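Local structure of cytokinin riboside 5'-monophosphate phosphoribohydrolase (Corynebacterium glutamicum, 5WQ3) at residues 168-173 with 202-207. The protein is a LOG-like protein of the SLOG clan, with a parallel-sheet, Rossmann-like fold. Sequence-based numbering, arbitrary orientation. Where two conformers were deposited one is given.
Sequences CLPGGF and EFWAGL
P170 sets its CB over the centre of one face of the F203 ring: CB of P170 stands 3.7 Å from the centroid of the F203 ring and only 5° off its normal, a CH-pi contact. CG of F203 is anti to the backbone N (chi1 177°), which carries the phenyl from helix 201-216 toward the loop after strand 166-168. Beyond the proline, the ring's far end reaches the backbone, with CZ of F203 3.6 Å from O of G171, which lies at the ring edge.

The tight part is one residue further along the helix. The benzo edge of W204 meets the chain where strand 166-168 passes into the loop, CZ2 of W204 3.4 Å from O of L169, near the ring plane. CB of C168 is 3.9 Å from the same CZ2 of W204. F203 also covers part of one indole face, its CD2 offset toward the rim, so an edge of the phenyl rests on the indole face. The indole also touches L198 of strand 196-199 and L176 and L179 of helix 173-188.

The F203 side is looser: F203 is an exposed residue, whereas W204 is buried; Y85 touches both F203 and P170. The loop, part of the PGGxGTxxE motif of LOG-type proteins, runs on to G172, the N-cap of helix 173-188. The contact thus joins neighbouring crossovers of the parallel sheet chiefly through CH-pi and van der Waals packing, while the indole N-H makes a weak hydrogen bond to O of I199 in the next strand.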
ATOM      1  N   CYS C 168     -12.651 -64.828  10.590  0.50 19.80           N
ATOM      2  CA  CYS C 168     -13.133 -63.450  10.457  0.50 18.22           C
ATOM      3  C   CYS C 168     -13.367 -62.864  11.815  0.50 19.73           C
ATOM      4  O   CYS C 168     -14.314 -63.259  12.499  0.50 16.83           O
ATOM      5  CB  CYS C 168     -14.440 -63.446   9.678  0.50 17.46           C
ATOM      6  SG  CYS C 168     -14.299 -64.015   7.955  0.50 15.24           S
ATOM      7  N   LEU C 169     -12.473 -61.964  12.218  1.00 22.72           N
ATOM      8  CA  LEU C 169     -12.751 -61.034  13.294  1.00 21.90           C
ATOM      9  C   LEU C 169     -13.886 -60.096  12.863  1.00 23.07           C
ATOM     10  O   LEU C 169     -14.309 -60.048  11.662  1.00 20.61           O
ATOM     11  CB  LEU C 169     -11.502 -60.281  13.728  1.00 22.28           C
ATOM     12  CG  LEU C 169     -10.266 -61.067  14.239  1.00 25.57           C
ATOM     13  CD1 LEU C 169      -8.959 -60.320  14.192  1.00 23.42           C
ATOM     14  CD2 LEU C 169     -10.490 -61.492  15.684  1.00 27.37           C
ATOM     15  N   PRO C 170     -14.469 -59.397  13.844  1.00 24.36           N
ATOM     16  CA  PRO C 170     -15.515 -58.474  13.477  1.00 24.46           C
ATOM     17  C   PRO C 170     -15.063 -57.485  12.411  1.00 23.16           C
ATOM     18  O   PRO C 170     -13.911 -57.033  12.413  1.00 24.60           O
ATOM     19  CB  PRO C 170     -15.814 -57.746  14.800  1.00 22.95           C
ATOM     20  CG  PRO C 170     -15.543 -58.790  15.826  1.00 22.26           C
ATOM     21  CD  PRO C 170     -14.283 -59.450  15.312  1.00 23.37           C
ATOM     22  N   GLY C 171     -15.958 -57.214  11.467  1.00 23.62           N
ATOM     23  CA  GLY C 171     -15.667 -56.264  10.439  1.00 25.08           C
ATOM     24  C   GLY C 171     -16.845 -55.832   9.617  1.00 25.16           C
ATOM     25  O   GLY C 171     -17.946 -56.305   9.817  1.00 27.22           O
ATOM     26  N   GLY C 172     -16.560 -54.978   8.619  1.00 28.64           N
ATOM     27  CA  GLY C 172     -17.567 -54.410   7.771  1.00 24.89           C
ATOM     28  C   GLY C 172     -17.663 -55.133   6.451  1.00 24.78           C
ATOM     29  O   GLY C 172     -17.619 -56.353   6.397  1.00 21.96           O
ATOM     30  N   PHE C 173     -17.826 -54.368   5.377  1.00 22.57           N
ATOM     31  CA  PHE C 173     -18.298 -54.920   4.146  1.00 22.03           C
ATOM     32  C   PHE C 173     -17.167 -55.710   3.438  1.00 21.38           C
ATOM     33  O   PHE C 173     -17.447 -56.690   2.744  1.00 20.36           O
ATOM     34  CB  PHE C 173     -18.802 -53.809   3.225  1.00 21.43           C
ATOM     35  CG  PHE C 173     -20.081 -53.177   3.632  1.00 22.23           C
ATOM     36  CD1 PHE C 173     -21.081 -53.866   4.328  1.00 23.88           C
ATOM     37  CD2 PHE C 173     -20.336 -51.925   3.233  1.00 21.52           C
ATOM     38  CE1 PHE C 173     -22.285 -53.240   4.631  1.00 22.10           C
ATOM     39  CE2 PHE C 173     -21.518 -51.320   3.490  1.00 22.73           C
ATOM     40  CZ  PHE C 173     -22.495 -51.965   4.208  1.00 22.47           C
ATOM     41  N   GLU C 202     -21.336 -62.239  20.076  1.00 27.04           N
ATOM     42  CA  GLU C 202     -22.331 -61.202  20.159  1.00 31.75           C
ATOM     43  C   GLU C 202     -22.353 -60.401  18.875  1.00 28.13           C
ATOM     44  O   GLU C 202     -23.385 -60.065  18.396  1.00 28.16           O
ATOM     45  CB  GLU C 202     -22.055 -60.293  21.335  1.00 35.66           C
ATOM     46  CG  GLU C 202     -22.816 -60.675  22.575  1.00 44.48           C
ATOM     47  CD  GLU C 202     -22.385 -59.898  23.798  1.00 51.16           C
ATOM     48  OE1 GLU C 202     -22.329 -58.666  23.745  1.00 52.23           O
ATOM     49  OE2 GLU C 202     -22.105 -60.529  24.821  1.00 60.29           O
ATOM     50  N   PHE C 203     -21.190 -60.126  18.333  1.00 23.97           N
ATOM     51  CA  PHE C 203     -21.115 -59.387  17.091  1.00 25.06           C
ATOM     52  C   PHE C 203     -21.820 -60.109  15.959  1.00 23.30           C
ATOM     53  O   PHE C 203     -22.617 -59.563  15.292  1.00 23.86           O
ATOM     54  CB  PHE C 203     -19.684 -59.041  16.734  1.00 25.11           C
ATOM     55  CG  PHE C 203     -19.554 -58.348  15.421  1.00 28.44           C
ATOM     56  CD1 PHE C 203     -19.639 -56.998  15.339  1.00 28.24           C
ATOM     57  CD2 PHE C 203     -19.360 -59.062  14.271  1.00 27.30           C
ATOM     58  CE1 PHE C 203     -19.534 -56.373  14.141  1.00 29.85           C
ATOM     59  CE2 PHE C 203     -19.248 -58.425  13.070  1.00 27.40           C
ATOM     60  CZ  PHE C 203     -19.352 -57.090  13.010  1.00 25.09           C
ATOM     61  N   TRP C 204     -21.552 -61.380  15.810  1.00 25.42           N
ATOM     62  CA  TRP C 204     -22.010 -62.149  14.669  1.00 22.90           C
ATOM     63  C   TRP C 204     -23.390 -62.727  14.802  1.00 23.45           C
ATOM     64  O   TRP C 204     -23.968 -63.196  13.812  1.00 18.85           O
ATOM     65  CB  TRP C 204     -20.994 -63.248  14.393  1.00 24.20           C
ATOM     66  CG  TRP C 204     -19.650 -62.746  13.897  1.00 22.08           C
ATOM     67  CD1 TRP C 204     -18.475 -62.759  14.569  1.00 20.69           C
ATOM     68  CD2 TRP C 204     -19.350 -62.286  12.556  1.00 23.58           C
ATOM     69  NE1 TRP C 204     -17.421 -62.285  13.719  1.00 22.11           N
ATOM     70  CE2 TRP C 204     -17.959 -61.995  12.495  1.00 23.47           C
ATOM     71  CE3 TRP C 204     -20.132 -62.085  11.402  1.00 25.73           C
ATOM     72  CZ2 TRP C 204     -17.345 -61.457  11.338  1.00 25.96           C
ATOM     73  CZ3 TRP C 204     -19.508 -61.567  10.245  1.00 26.50           C
ATOM     74  CH2 TRP C 204     -18.141 -61.264  10.228  1.00 24.33           C
ATOM     75  N   ALA C 205     -23.965 -62.707  16.015  1.00 23.89           N
ATOM     76  CA  ALA C 205     -25.175 -63.531  16.251  1.00 24.24           C
ATOM     77  C   ALA C 205     -26.304 -63.195  15.273  1.00 22.19           C
ATOM     78  O   ALA C 205     -26.952 -64.062  14.720  1.00 25.51           O
ATOM     79  CB  ALA C 205     -25.700 -63.439  17.747  1.00 24.54           C
ATOM     80  N   GLY C 206     -26.551 -61.924  15.061  1.00 23.74           N
ATOM     81  CA  GLY C 206     -27.681 -61.543  14.233  1.00 21.30           C
ATOM     82  C   GLY C 206     -27.513 -61.914  12.777  1.00 22.26           C
ATOM     83  O   GLY C 206     -28.489 -62.237  12.084  1.00 20.61           O
ATOM     84  N   LEU C 207     -26.268 -61.934  12.293  1.00 21.46           N
ATOM     85  CA  LEU C 207     -26.097 -62.423  10.932  1.00 20.64           C
ATOM     86  C   LEU C 207     -26.375 -63.919  10.860  1.00 20.32           C
ATOM     87  O   LEU C 207     -27.048 -64.425   9.988  1.00 22.70           O
ATOM     88  CB  LEU C 207     -24.629 -62.101  10.495  1.00 19.10           C
ATOM     89  CG  LEU C 207     -24.356 -62.568   9.052  1.00 19.47           C
ATOM     90  CD1 LEU C 207     -25.236 -61.866   8.038  1.00 19.64           C
ATOM     91  CD2 LEU C 207     -22.858 -62.480   8.687  1.00 18.63           C
TER